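Long form salivary protein D7L1 (Aedes aegypti, PDB 3DXL) binds and sequesters biogenic amines and leukotrienes of the host in two separate pockets, helping the female mosquito to take a blood meal. Local coordinates at residues Q170-C173 against Q174-Y178. Residues are numbered along the deposited sequence; the frame is centred on the assembly and turned at random.
Sequences QQLC and QIRQY
The short helix 172-175, which lies beside the biogenic amine pocket in the C-terminal half of this PBP/GOBP-family protein, ends in a Schellman motif with Tyr178 as its C-prime residue at positive phi. Ile175 N bonds to Gln171 O at 3.0 Å and Arg176 N to Leu172 O at 2.9 Å, one turn back each time. At the next step Gln177 N turns weakly to Gln174 O, and a side chain stands in: Gln177 NE2 reaches Cys173 O at 2.8 Å in a nearly straight hydrogen bond (164°), the donor above the carbonyl plane. Glutamine suits this place because its long neutral amide can donate an N-H; in Gln177, CG lies anti to the carbonyl carbon (chi1 -64°) and the extended chain carries the amide back along the turn. Gln174 instead bends at chi2 (85°), NE2 lying 3.6 Å from Cys173 CB and offering an N-H to a water that also bonds Gln170 O. Leu172 CD2 meets Ile175 CD1 at 4.2 Å; Ile175 also packs on Tyr162 and Leu172 on Ile296, apolar branched chains suited to this buried face. Cys173 ties the turn to the C-terminal tail through its disulfide with Cys301. Extended from CG to NE, Arg176 reaches Glu158, outside this turn, in a salt bridge. Both residues bind noradrenaline; the bond from Arg176 N fixes the backbone behind that reach, consistent with the helix end presenting this arginine to the amine pocket.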
loop_
_atom_site.group_PDB
_atom_site.type_symbol
_atom_site.label_atom_id
_atom_site.label_comp_id
_atom_site.label_asym_id
_atom_site.label_seq_id
_atom_site.Cartn_x
_atom_site.Cartn_y
_atom_site.Cartn_z
ATOM N N GLN A 170 -12.476 18.296 16.994
ATOM C CA GLN A 170 -11.531 18.963 17.899
ATOM C C GLN A 170 -10.443 18.036 18.436
ATOM O O GLN A 170 -9.357 18.490 18.774
ATOM C CB GLN A 170 -12.288 19.632 19.061
ATOM C CG GLN A 170 -13.054 18.656 19.962
ATOM C CD GLN A 170 -13.913 19.345 21.014
ATOM O OE1 GLN A 170 -13.440 20.212 21.745
ATOM N NE2 GLN A 170 -15.176 18.947 21.102
ATOM N N GLN A 171 -10.728 16.737 18.501
ATOM C CA GLN A 171 -9.749 15.784 19.009
ATOM C C GLN A 171 -8.508 15.680 18.130
ATOM O O GLN A 171 -7.464 15.235 18.593
ATOM C CB GLN A 171 -10.377 14.410 19.209
ATOM C CG GLN A 171 -11.450 14.376 20.288
ATOM C CD GLN A 171 -11.919 12.968 20.569
ATOM O OE1 GLN A 171 -11.120 12.070 20.837
ATOM N NE2 GLN A 171 -13.224 12.765 20.513
ATOM N N LEU A 172 -8.622 16.099 16.872
ATOM C CA LEU A 172 -7.474 16.035 15.972
ATOM C C LEU A 172 -6.315 16.903 16.468
ATOM O O LEU A 172 -5.167 16.613 16.163
ATOM C CB LEU A 172 -7.870 16.409 14.546
ATOM C CG LEU A 172 -8.789 15.408 13.840
ATOM C CD1 LEU A 172 -9.020 15.871 12.412
ATOM C CD2 LEU A 172 -8.212 13.988 13.858
ATOM N N CYS A 173 -6.615 17.957 17.228
ATOM C CA CYS A 173 -5.574 18.796 17.818
ATOM C C CYS A 173 -4.592 17.965 18.630
ATOM O O CYS A 173 -3.379 18.144 18.513
ATOM C CB CYS A 173 -6.192 19.883 18.697
ATOM S SG CYS A 173 -7.082 21.132 17.764
ATOM N N GLN A 174 -5.116 17.060 19.448
ATOM C CA GLN A 174 -4.288 16.204 20.288
ATOM C C GLN A 174 -3.728 15.026 19.485
ATOM O O GLN A 174 -2.561 14.657 19.654
ATOM C CB GLN A 174 -5.095 15.703 21.487
ATOM C CG GLN A 174 -5.512 16.801 22.479
ATOM C CD GLN A 174 -6.798 17.513 22.080
ATOM O OE1 GLN A 174 -7.815 16.874 21.796
ATOM N NE2 GLN A 174 -6.756 18.840 22.057
ATOM N N ILE A 175 -4.557 14.439 18.620
ATOM C CA ILE A 175 -4.160 13.269 17.853
ATOM C C ILE A 175 -2.945 13.572 16.967
ATOM O O ILE A 175 -1.982 12.790 16.918
ATOM C CB ILE A 175 -5.362 12.724 17.050
ATOM C CG1 ILE A 175 -6.351 12.056 18.008
ATOM C CG2 ILE A 175 -4.910 11.736 15.966
ATOM C CD1 ILE A 175 -7.721 11.805 17.423
ATOM N N ARG A 176 -2.958 14.732 16.319
ATOM C CA ARG A 176 -1.888 15.104 15.397
ATOM C C ARG A 176 -0.604 15.465 16.129
ATOM O O ARG A 176 0.459 15.535 15.513
ATOM C CB ARG A 176 -2.313 16.253 14.491
ATOM C CG ARG A 176 -3.366 15.875 13.472
ATOM C CD ARG A 176 -3.571 17.012 12.511
ATOM N NE ARG A 176 -4.563 16.692 11.487
ATOM C CZ ARG A 176 -4.909 17.513 10.502
ATOM N NH1 ARG A 176 -4.339 18.708 10.393
ATOM N NH2 ARG A 176 -5.824 17.134 9.619
ATOM N N GLN A 177 -0.713 15.687 17.438
ATOM C CA GLN A 177 0.459 15.941 18.286
ATOM C C GLN A 177 0.922 14.678 19.021
ATOM O O GLN A 177 1.648 14.746 20.023
ATOM C CB GLN A 177 0.184 17.091 19.262
ATOM C CG GLN A 177 -0.061 18.430 18.574
ATOM C CD GLN A 177 -0.316 19.549 19.556
ATOM O OE1 GLN A 177 0.615 20.101 20.145
ATOM N NE2 GLN A 177 -1.583 19.887 19.743
ATOM N N TYR A 178 0.504 13.523 18.509
ATOM C CA TYR A 178 0.956 12.216 19.019
ATOM C C TYR A 178 0.477 11.886 20.433
ATOM O O TYR A 178 1.093 11.090 21.128
ATOM C CB TYR A 178 2.484 12.047 18.893
ATOM C CG TYR A 178 2.936 11.880 17.458
ATOM C CD1 TYR A 178 2.850 10.639 16.817
ATOM C CD2 TYR A 178 3.429 12.958 16.736
ATOM C CE1 TYR A 178 3.248 10.480 15.500
ATOM C CE2 TYR A 178 3.830 12.816 15.407
ATOM C CZ TYR A 178 3.746 11.561 14.797
ATOM O OH TYR A 178 4.141 11.370 13.482
HETATM O O HOH W 1 -9.059 20.608 20.488
#